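Local atomic coordinates of adherence and virulence protein A (Streptococcus pneumoniae, PDB entry 6PON), a protein that probably promotes pneumococcal adherence and virulence by binding host fibronectin, and belongs to the NFACT family. Residues Phe3-Val12 with Ile91-Val100; Leu185-Leu195 with Ala207-Val215. All coordinates share one frame; numbering follows the deposited sequence.

Interaction 1: Phe3-Val12 with Ile91-Val100; sequences FDGFFLHHIV and IEQVENDRIV
Val12 and Leu8, one turn apart on helix 5-19, pack on the hairpin of strands 87-93 and 99-107, while the amide of Gln93 grips the start of the same helix. Val12 lays CG2 against CG2 of Ile91 at 3.7 Å, the two side chains sliding past each other in opposite directions, and turns CG1 to the CB of Gln93. Leu8 divides its branches between side chain and main chain. Its CD1 presses on Val100 CG2 at 3.5 Å, and its CD2 lies over the backbone of Asp97 to Ile99, 3.6 Å from Asp97 O. Fully extended, with chi1 180° and chi2 -179°, Gln93 carries its amide alongside the first helical turn. Both NE2 hydrogens are used there, one reaching Gly5 O at 3.1 Å and the other running nearly straight to Asp97 O at 3.0 Å. Both come in tilted from the acceptors' carbonyl planes; Asp97 O lies in the amide plane of Gln93, Gly5 O some way out of it. Gly5 O also accepts from His9 N, so two donors hold it, and the two bonds of NE2 fix the rotation of the amide. A water at the edge of the His9 ring, 2.6 Å from ND1, lies near both Gln93 OE1 and Asn96 OD1. Gly5 brings its CA within 3.2 Å of Asn96 O, a CA-H...O contact; Asn96 ND2 is bonded to Gln200 O. Asp4, the N-cap, accepts from Phe7 N through OD1, and its OD2 also bonds Thr206 OG1 and Gly203 N. The arrangement is a capped helix N-terminus seated on the type II' turn Val94-Asp97, joining the N-terminal helix to the edge of the five-stranded antiparallel sheet in the NFACT region.

Interaction 2: Leu185-Leu195 with Ala207-Val215; sequences LQTQELTAKNL and ANELERILV
Leu195 of helix 192-198 is a knob in a hole of helix 204-225, lined by Ala207, Leu210, Glu211 and Leu214. This helical part of the chain is probably related to the helix-two-turns-helix (H2TH) domains with which the NFACT family is grouped. The CD1 branch of Leu195 comes closest, at 3.7 Å from Glu211 N, and also nears Leu210 CG, while CD2 leans on Leu214 CD1. Further along, Leu214 is the bump between two leucines: its CD1 meets Leu190 CD1 at 4.0 Å, the side chains crossing at about a right angle, and its CD2 approaches Leu185 CD2. At the other end small residues let the helices close up; Ala192 and Ala207 have CA atoms 4.8 Å apart, and Ala207 CB sits 3.4 Å from Ala192 O. Glu211, extended with CG anti to its backbone N (chi1 174°), lies alongside the chain from Leu190 to Ala192 and accepts from Ala192 N, above the carboxylate plane, in a bond whose short length is doubtful. Thr191 caps the same helix start through Asn194 N. Beside the carboxylate arm, one water donates to Leu190 O at 2.6 Å and to Glu211 O at 3.1 Å.

Overall arrangement
Interaction 1 has its centre about 3 Å from the centre of the chain and is mostly buried, whereas interaction 2, centred about 19 Å from it, is partly exposed in the helical region. They share no helix or strand, and their nearest atoms are about 6 Å apart. The first is helix on hairpin, a side-chain amide joining main-chain carbonyls beside branched apolar groups; the second sets helix 204-225 against two helix ends and the loop joining them, leucines and alanines fitted together with a carboxylate at a helix start. The link between helices 192-198 and 204-225 connects the two regions, since Gln200 and Gly201 bond to Asn96 and Phe6. Both contacts also touch the second subunit.

Interaction 1: Phe3-Val12 with Ile91-Val100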
loop_
_atom_site.group_PDB
_atom_site.type_symbol
_atom_site.label_atom_id
_atom_site.label_comp_id
_atom_site.label_asym_id
_atom_site.label_seq_id
_atom_site.Cartn_x
_atom_site.Cartn_y
_atom_site.Cartn_z
ATOM N N PHE B 3 16.007 -10.684 -18.619
ATOM C CA PHE B 3 17.161 -9.785 -18.715
ATOM C C PHE B 3 16.692 -8.394 -19.132
ATOM O O PHE B 3 16.949 -7.915 -20.236
ATOM C CB PHE B 3 18.217 -10.319 -19.670
ATOM C CG PHE B 3 19.600 -9.866 -19.313
ATOM C CD1 PHE B 3 20.050 -8.598 -19.672
ATOM C CD2 PHE B 3 20.426 -10.675 -18.561
ATOM C CE1 PHE B 3 21.326 -8.159 -19.316
ATOM C CE2 PHE B 3 21.705 -10.256 -18.195
ATOM C CZ PHE B 3 22.165 -8.992 -18.581
ATOM N N ASP B 4 15.989 -7.745 -18.201
ATOM C CA ASP B 4 15.518 -6.379 -18.355
ATOM C C ASP B 4 16.445 -5.419 -17.608
ATOM O O ASP B 4 17.452 -5.822 -17.014
ATOM C CB ASP B 4 14.078 -6.248 -17.868
ATOM C CG ASP B 4 13.859 -6.803 -16.451
ATOM O OD1 ASP B 4 14.803 -7.340 -15.803
ATOM O OD2 ASP B 4 12.694 -6.709 -15.995
ATOM N N GLY B 5 16.102 -4.123 -17.658
ATOM C CA GLY B 5 16.890 -3.129 -16.941
ATOM C C GLY B 5 16.967 -3.415 -15.452
ATOM O O GLY B 5 18.020 -3.243 -14.824
ATOM N N PHE B 6 15.856 -3.870 -14.874
ATOM C CA PHE B 6 15.813 -4.205 -13.454
ATOM C C PHE B 6 16.825 -5.291 -13.117
ATOM O O PHE B 6 17.601 -5.152 -12.164
ATOM C CB PHE B 6 14.388 -4.640 -13.083
ATOM C CG PHE B 6 14.223 -5.059 -11.644
ATOM C CD1 PHE B 6 14.379 -4.143 -10.615
ATOM C CD2 PHE B 6 13.872 -6.357 -11.330
ATOM C CE1 PHE B 6 14.212 -4.527 -9.290
ATOM C CE2 PHE B 6 13.695 -6.747 -10.010
ATOM C CZ PHE B 6 13.858 -5.841 -8.990
ATOM N N PHE B 7 16.830 -6.385 -13.891
ATOM C CA PHE B 7 17.844 -7.419 -13.702
ATOM C C PHE B 7 19.244 -6.847 -13.864
ATOM O O PHE B 7 20.150 -7.126 -13.065
ATOM C CB PHE B 7 17.628 -8.555 -14.697
ATOM C CG PHE B 7 18.490 -9.762 -14.439
ATOM C CD1 PHE B 7 19.732 -9.891 -15.053
ATOM C CD2 PHE B 7 18.054 -10.775 -13.594
ATOM C CE1 PHE B 7 20.531 -10.998 -14.819
ATOM C CE2 PHE B 7 18.843 -11.887 -13.356
ATOM C CZ PHE B 7 20.095 -11.998 -13.968
ATOM N N LEU B 8 19.439 -6.047 -14.910
ATOM C CA LEU B 8 20.762 -5.514 -15.202
ATOM C C LEU B 8 21.240 -4.597 -14.091
ATOM O O LEU B 8 22.442 -4.547 -13.807
ATOM C CB LEU B 8 20.722 -4.785 -16.544
ATOM C CG LEU B 8 21.983 -4.143 -17.124
ATOM C CD1 LEU B 8 23.059 -5.186 -17.242
ATOM C CD2 LEU B 8 21.681 -3.495 -18.492
ATOM N N HIS B 9 20.314 -3.883 -13.436
ATOM C CA HIS B 9 20.698 -3.073 -12.284
ATOM C C HIS B 9 21.384 -3.923 -11.234
ATOM O O HIS B 9 22.365 -3.490 -10.615
ATOM C CB HIS B 9 19.473 -2.367 -11.693
ATOM C CG HIS B 9 19.743 -1.648 -10.401
ATOM N ND1 HIS B 9 19.812 -0.274 -10.314
ATOM C CD2 HIS B 9 19.938 -2.113 -9.145
ATOM C CE1 HIS B 9 20.054 0.075 -9.064
ATOM N NE2 HIS B 9 20.133 -1.023 -8.333
ATOM N N HIS B 10 20.897 -5.151 -11.031
ATOM C CA HIS B 10 21.497 -6.010 -10.020
ATOM C C HIS B 10 22.853 -6.535 -10.471
ATOM O O HIS B 10 23.837 -6.441 -9.727
ATOM C CB HIS B 10 20.544 -7.153 -9.661
ATOM C CG HIS B 10 19.410 -6.721 -8.786
ATOM N ND1 HIS B 10 19.387 -6.946 -7.425
ATOM C CD2 HIS B 10 18.276 -6.039 -9.071
ATOM C CE1 HIS B 10 18.279 -6.443 -6.918
ATOM N NE2 HIS B 10 17.592 -5.879 -7.894
ATOM N N ILE B 11 22.941 -7.072 -11.691
ATOM C CA ILE B 11 24.189 -7.736 -12.062
ATOM C C ILE B 11 25.313 -6.728 -12.293
ATOM O O ILE B 11 26.491 -7.054 -12.099
ATOM C CB ILE B 11 24.000 -8.650 -13.288
ATOM C CG1 ILE B 11 25.221 -9.590 -13.411
ATOM C CG2 ILE B 11 23.803 -7.818 -14.553
ATOM C CD1 ILE B 11 24.991 -10.847 -14.254
ATOM N N VAL B 12 24.985 -5.497 -12.685
ATOM C CA VAL B 12 26.058 -4.556 -12.979
ATOM C C VAL B 12 26.757 -4.154 -11.693
ATOM O O VAL B 12 27.945 -3.800 -11.708
ATOM C CB VAL B 12 25.529 -3.338 -13.755
ATOM C CG1 VAL B 12 24.753 -2.434 -12.846
ATOM C CG2 VAL B 12 26.680 -2.571 -14.388
ATOM N N ILE B 91 32.270 0.573 -14.550
ATOM C CA ILE B 91 31.261 -0.249 -15.211
ATOM C C ILE B 91 29.901 0.297 -14.810
ATOM O O ILE B 91 29.543 0.270 -13.628
ATOM C CB ILE B 91 31.378 -1.741 -14.847
ATOM C CG1 ILE B 91 32.726 -2.308 -15.283
ATOM C CG2 ILE B 91 30.250 -2.544 -15.491
ATOM C CD1 ILE B 91 32.968 -3.697 -14.770
ATOM N N GLU B 92 29.136 0.775 -15.790
ATOM C CA GLU B 92 27.980 1.608 -15.494
ATOM C C GLU B 92 26.804 1.214 -16.369
ATOM O O GLU B 92 26.947 1.076 -17.591
ATOM C CB GLU B 92 28.297 3.105 -15.694
ATOM C CG GLU B 92 29.485 3.651 -14.882
ATOM C CD GLU B 92 29.264 3.590 -13.373
ATOM O OE1 GLU B 92 28.105 3.393 -12.939
ATOM O OE2 GLU B 92 30.250 3.722 -12.614
ATOM N N GLN B 93 25.647 1.045 -15.736
ATOM C CA GLN B 93 24.385 0.988 -16.457
ATOM C C GLN B 93 23.937 2.404 -16.795
ATOM O O GLN B 93 24.079 3.323 -15.983
ATOM C CB GLN B 93 23.327 0.284 -15.604
ATOM C CG GLN B 93 21.966 0.161 -16.236
ATOM C CD GLN B 93 20.981 -0.530 -15.321
ATOM O OE1 GLN B 93 21.233 -0.690 -14.120
ATOM N NE2 GLN B 93 19.861 -0.963 -15.884
ATOM N N VAL B 94 23.397 2.586 -17.996
ATOM C CA VAL B 94 22.755 3.851 -18.343
ATOM C C VAL B 94 21.357 3.844 -17.742
ATOM O O VAL B 94 20.480 3.113 -18.209
ATOM C CB VAL B 94 22.690 4.070 -19.857
ATOM C CG1 VAL B 94 22.092 5.439 -20.139
ATOM C CG2 VAL B 94 24.062 3.937 -20.483
ATOM N N GLU B 95 21.143 4.655 -16.712
ATOM C CA GLU B 95 19.809 4.823 -16.114
ATOM C C GLU B 95 19.316 3.438 -15.690
ATOM O O GLU B 95 20.063 2.709 -15.017
ATOM C CB GLU B 95 18.918 5.571 -17.105
ATOM C CG GLU B 95 19.074 7.079 -17.086
ATOM C CD GLU B 95 18.962 7.681 -15.669
ATOM O OE1 GLU B 95 19.954 8.295 -15.203
ATOM O OE2 GLU B 95 17.894 7.547 -15.024
ATOM N N ASN B 96 18.100 3.029 -16.059
ATOM C CA ASN B 96 17.640 1.660 -15.864
ATOM C C ASN B 96 17.357 0.997 -17.203
ATOM O O ASN B 96 16.554 0.070 -17.287
ATOM C CB ASN B 96 16.398 1.599 -14.976
ATOM C CG ASN B 96 16.210 0.230 -14.324
ATOM O OD1 ASN B 96 17.130 -0.305 -13.708
ATOM N ND2 ASN B 96 15.008 -0.341 -14.459
ATOM N N ASP B 97 18.016 1.466 -18.258
ATOM C CA ASP B 97 17.851 0.871 -19.571
ATOM C C ASP B 97 18.786 -0.331 -19.708
ATOM O O ASP B 97 19.623 -0.596 -18.845
ATOM C CB ASP B 97 18.123 1.914 -20.652
ATOM C CG ASP B 97 17.438 1.595 -21.974
ATOM O OD1 ASP B 97 16.948 0.455 -22.179
ATOM O OD2 ASP B 97 17.406 2.507 -22.827
ATOM N N ARG B 98 18.627 -1.074 -20.802
ATOM C CA ARG B 98 19.427 -2.273 -21.058
ATOM C C ARG B 98 20.694 -1.926 -21.846
ATOM O O ARG B 98 20.920 -2.386 -22.965
ATOM C CB ARG B 98 18.588 -3.323 -21.782
ATOM C CG ARG B 98 17.456 -3.969 -20.923
ATOM C CD ARG B 98 16.372 -4.593 -21.804
ATOM N NE ARG B 98 15.964 -3.571 -22.758
ATOM C CZ ARG B 98 15.409 -3.803 -23.942
ATOM N NH1 ARG B 98 15.191 -5.049 -24.352
ATOM N NH2 ARG B 98 15.116 -2.780 -24.734
ATOM N N ILE B 99 21.533 -1.095 -21.225
ATOM C CA ILE B 99 22.785 -0.627 -21.814
ATOM C C ILE B 99 23.848 -0.578 -20.732
ATOM O O ILE B 99 23.629 0.023 -19.673
ATOM C CB ILE B 99 22.653 0.773 -22.440
ATOM C CG1 ILE B 99 21.418 0.851 -23.320
ATOM C CG2 ILE B 99 23.931 1.126 -23.224
ATOM C CD1 ILE B 99 21.274 2.145 -24.013
ATOM N N VAL B 100 25.018 -1.154 -21.016
ATOM C CA VAL B 100 26.151 -1.102 -20.097
ATOM C C VAL B 100 27.346 -0.479 -20.792
ATOM O O VAL B 100 27.655 -0.801 -21.946
ATOM C CB VAL B 100 26.531 -2.489 -19.550
ATOM C CG1 VAL B 100 27.747 -2.364 -18.667
ATOM C CG2 VAL B 100 25.361 -3.076 -18.781
HETATM O O HOH W 1 16.123 -8.006 -22.832
HETATM O O HOH W 2 19.094 0.940 -12.547
#

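Interaction 2: Leu185-Leu195 with Ala207-Val215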
loop_
_atom_site.group_PDB
_atom_site.type_symbol
_atom_site.label_atom_id
_atom_site.label_comp_id
_atom_site.label_asym_id
_atom_site.label_seq_id
_atom_site.Cartn_x
_atom_site.Cartn_y
_atom_site.Cartn_z
ATOM N N LEU B 185 1.083 6.589 -8.050
ATOM C CA LEU B 185 0.412 5.482 -7.387
ATOM C C LEU B 185 -0.997 5.851 -6.938
ATOM O O LEU B 185 -1.835 4.960 -6.779
ATOM C CB LEU B 185 1.232 5.006 -6.193
ATOM C CG LEU B 185 2.630 4.490 -6.483
ATOM C CD1 LEU B 185 3.383 4.363 -5.174
ATOM C CD2 LEU B 185 2.598 3.146 -7.244
ATOM N N GLN B 186 -1.271 7.144 -6.753
ATOM C CA GLN B 186 -2.608 7.583 -6.383
ATOM C C GLN B 186 -3.559 7.567 -7.567
ATOM O O GLN B 186 -4.753 7.299 -7.400
ATOM C CB GLN B 186 -2.550 8.989 -5.798
ATOM C CG GLN B 186 -3.894 9.532 -5.318
ATOM C CD GLN B 186 -3.693 10.591 -4.265
ATOM O OE1 GLN B 186 -2.859 11.466 -4.437
ATOM N NE2 GLN B 186 -4.415 10.503 -3.167
ATOM N N THR B 187 -3.055 7.865 -8.757
ATOM C CA THR B 187 -3.901 8.145 -9.906
ATOM C C THR B 187 -3.748 7.165 -11.064
ATOM O O THR B 187 -4.726 6.936 -11.779
ATOM C CB THR B 187 -3.627 9.555 -10.442
ATOM O OG1 THR B 187 -2.309 9.599 -11.000
ATOM C CG2 THR B 187 -3.766 10.606 -9.320
ATOM N N GLN B 188 -2.568 6.592 -11.285
ATOM C CA GLN B 188 -2.364 5.782 -12.479
ATOM C C GLN B 188 -2.839 4.353 -12.261
ATOM O O GLN B 188 -2.893 3.852 -11.134
ATOM C CB GLN B 188 -0.893 5.781 -12.901
ATOM C CG GLN B 188 -0.401 7.120 -13.397
ATOM C CD GLN B 188 -0.986 7.479 -14.747
ATOM O OE1 GLN B 188 -0.895 6.707 -15.707
ATOM N NE2 GLN B 188 -1.591 8.648 -14.828
ATOM N N GLU B 189 -3.205 3.702 -13.359
ATOM C CA GLU B 189 -3.566 2.295 -13.318
ATOM C C GLU B 189 -2.282 1.484 -13.207
ATOM O O GLU B 189 -1.386 1.600 -14.050
ATOM C CB GLU B 189 -4.362 1.904 -14.560
ATOM C CG GLU B 189 -5.592 1.054 -14.269
ATOM C CD GLU B 189 -6.537 0.973 -15.462
ATOM O OE1 GLU B 189 -6.979 2.041 -15.946
ATOM O OE2 GLU B 189 -6.830 -0.157 -15.923
ATOM N N LEU B 190 -2.175 0.696 -12.151
ATOM C CA LEU B 190 -0.959 -0.060 -11.906
ATOM C C LEU B 190 -1.035 -1.460 -12.483
ATOM O O LEU B 190 -0.605 -2.425 -11.848
ATOM C CB LEU B 190 -0.682 -0.083 -10.413
ATOM C CG LEU B 190 -0.827 1.343 -9.848
ATOM C CD1 LEU B 190 -0.624 1.368 -8.329
ATOM C CD2 LEU B 190 0.121 2.341 -10.562
ATOM N N THR B 191 -1.594 -1.593 -13.686
ATOM C CA THR B 191 -1.489 -2.852 -14.403
ATOM C C THR B 191 -0.050 -3.081 -14.838
ATOM O O THR B 191 0.756 -2.150 -14.948
ATOM C CB THR B 191 -2.388 -2.881 -15.644
ATOM O OG1 THR B 191 -2.081 -1.763 -16.485
ATOM C CG2 THR B 191 -3.855 -2.845 -15.263
ATOM N N ALA B 192 0.262 -4.354 -15.081
ATOM C CA ALA B 192 1.578 -4.735 -15.582
ATOM C C ALA B 192 1.990 -3.866 -16.763
ATOM O O ALA B 192 3.113 -3.348 -16.814
ATOM C CB ALA B 192 1.565 -6.210 -15.982
ATOM N N LYS B 193 1.067 -3.656 -17.700
ATOM C CA LYS B 193 1.400 -2.928 -18.915
ATOM C C LYS B 193 1.550 -1.437 -18.657
ATOM O O LYS B 193 2.444 -0.801 -19.219
ATOM C CB LYS B 193 0.359 -3.188 -19.999
ATOM C CG LYS B 193 0.306 -2.101 -21.080
ATOM C CD LYS B 193 -0.030 -2.695 -22.445
ATOM C CE LYS B 193 -0.416 -1.623 -23.438
ATOM N NZ LYS B 193 -1.889 -1.503 -23.487
ATOM N N ASN B 194 0.708 -0.847 -17.810
ATOM C CA ASN B 194 0.903 0.581 -17.572
ATOM C C ASN B 194 2.169 0.845 -16.766
ATOM O O ASN B 194 2.803 1.892 -16.933
ATOM C CB ASN B 194 -0.307 1.205 -16.883
ATOM C CG ASN B 194 -0.374 2.708 -17.095
ATOM O OD1 ASN B 194 -0.006 3.200 -18.165
ATOM N ND2 ASN B 194 -0.817 3.451 -16.074
ATOM N N LEU B 195 2.579 -0.099 -15.919
ATOM C CA LEU B 195 3.852 0.057 -15.227
ATOM C C LEU B 195 5.020 -0.005 -16.208
ATOM O O LEU B 195 6.012 0.724 -16.055
ATOM C CB LEU B 195 3.983 -1.018 -14.157
ATOM C CG LEU B 195 3.024 -0.915 -12.971
ATOM C CD1 LEU B 195 2.925 -2.242 -12.235
ATOM C CD2 LEU B 195 3.493 0.176 -12.030
ATOM N N ALA B 207 7.224 -6.751 -14.361
ATOM C CA ALA B 207 6.060 -5.897 -14.166
ATOM C C ALA B 207 4.864 -6.673 -13.636
ATOM O O ALA B 207 4.029 -6.104 -12.918
ATOM C CB ALA B 207 5.696 -5.188 -15.460
ATOM N N ASN B 208 4.741 -7.956 -13.979
ATOM C CA ASN B 208 3.677 -8.737 -13.362
ATOM C C ASN B 208 3.908 -8.839 -11.869
ATOM O O ASN B 208 2.966 -8.699 -11.075
ATOM C CB ASN B 208 3.580 -10.131 -13.982
ATOM C CG ASN B 208 3.021 -10.104 -15.379
ATOM O OD1 ASN B 208 2.365 -9.146 -15.760
ATOM N ND2 ASN B 208 3.291 -11.154 -16.164
ATOM N N GLU B 209 5.163 -9.062 -11.473
ATOM C CA GLU B 209 5.491 -9.176 -10.058
ATOM C C GLU B 209 5.228 -7.867 -9.336
ATOM O O GLU B 209 4.630 -7.859 -8.258
ATOM C CB GLU B 209 6.950 -9.596 -9.878
ATOM C CG GLU B 209 7.418 -9.560 -8.423
ATOM C CD GLU B 209 6.816 -10.667 -7.566
ATOM O OE1 GLU B 209 6.088 -11.525 -8.114
ATOM O OE2 GLU B 209 7.094 -10.696 -6.345
ATOM N N LEU B 210 5.649 -6.747 -9.921
ATOM C CA LEU B 210 5.351 -5.460 -9.316
ATOM C C LEU B 210 3.845 -5.236 -9.233
ATOM O O LEU B 210 3.328 -4.846 -8.177
ATOM C CB LEU B 210 6.026 -4.336 -10.089
ATOM C CG LEU B 210 5.940 -2.957 -9.424
ATOM C CD1 LEU B 210 6.407 -3.004 -7.970
ATOM C CD2 LEU B 210 6.701 -1.882 -10.217
ATOM N N GLU B 211 3.121 -5.470 -10.338
ATOM C CA GLU B 211 1.667 -5.351 -10.290
ATOM C C GLU B 211 1.096 -6.189 -9.151
ATOM O O GLU B 211 0.256 -5.712 -8.378
ATOM C CB GLU B 211 1.013 -5.763 -11.615
ATOM C CG GLU B 211 -0.550 -5.785 -11.521
ATOM C CD GLU B 211 -1.286 -6.323 -12.766
ATOM O OE1 GLU B 211 -0.739 -6.316 -13.888
ATOM O OE2 GLU B 211 -2.453 -6.743 -12.618
ATOM N N ARG B 212 1.559 -7.438 -9.023
ATOM C CA ARG B 212 1.047 -8.300 -7.964
ATOM C C ARG B 212 1.379 -7.745 -6.591
ATOM O O ARG B 212 0.585 -7.878 -5.655
ATOM C CB ARG B 212 1.616 -9.707 -8.093
ATOM C CG ARG B 212 1.011 -10.679 -7.105
ATOM C CD ARG B 212 1.934 -11.871 -6.885
ATOM N NE ARG B 212 3.237 -11.451 -6.368
ATOM C CZ ARG B 212 3.500 -11.250 -5.078
ATOM N NH1 ARG B 212 2.541 -11.432 -4.174
ATOM N NH2 ARG B 212 4.714 -10.853 -4.695
ATOM N N ILE B 213 2.545 -7.119 -6.456
ATOM C CA ILE B 213 2.970 -6.626 -5.157
ATOM C C ILE B 213 2.078 -5.486 -4.708
ATOM O O ILE B 213 1.646 -5.441 -3.552
ATOM C CB ILE B 213 4.444 -6.208 -5.221
ATOM C CG1 ILE B 213 5.321 -7.456 -5.209
ATOM C CG2 ILE B 213 4.789 -5.222 -4.104
ATOM C CD1 ILE B 213 6.809 -7.149 -5.374
ATOM N N LEU B 214 1.777 -4.559 -5.618
ATOM C CA LEU B 214 0.991 -3.392 -5.248
ATOM C C LEU B 214 -0.455 -3.789 -4.957
ATOM O O LEU B 214 -1.060 -3.289 -4.004
ATOM C CB LEU B 214 1.079 -2.331 -6.354
ATOM C CG LEU B 214 2.468 -1.822 -6.742
ATOM C CD1 LEU B 214 2.508 -1.139 -8.132
ATOM C CD2 LEU B 214 2.993 -0.875 -5.686
ATOM N N VAL B 215 -1.009 -4.710 -5.754
ATOM C CA VAL B 215 -2.327 -5.276 -5.469
ATOM C C VAL B 215 -2.354 -5.890 -4.075
ATOM O O VAL B 215 -3.184 -5.531 -3.228
ATOM C CB VAL B 215 -2.701 -6.307 -6.546
ATOM C CG1 VAL B 215 -3.837 -7.212 -6.066
ATOM C CG2 VAL B 215 -3.075 -5.580 -7.837
HETATM O O HOH W 3 -1.107 -3.094 -9.401
#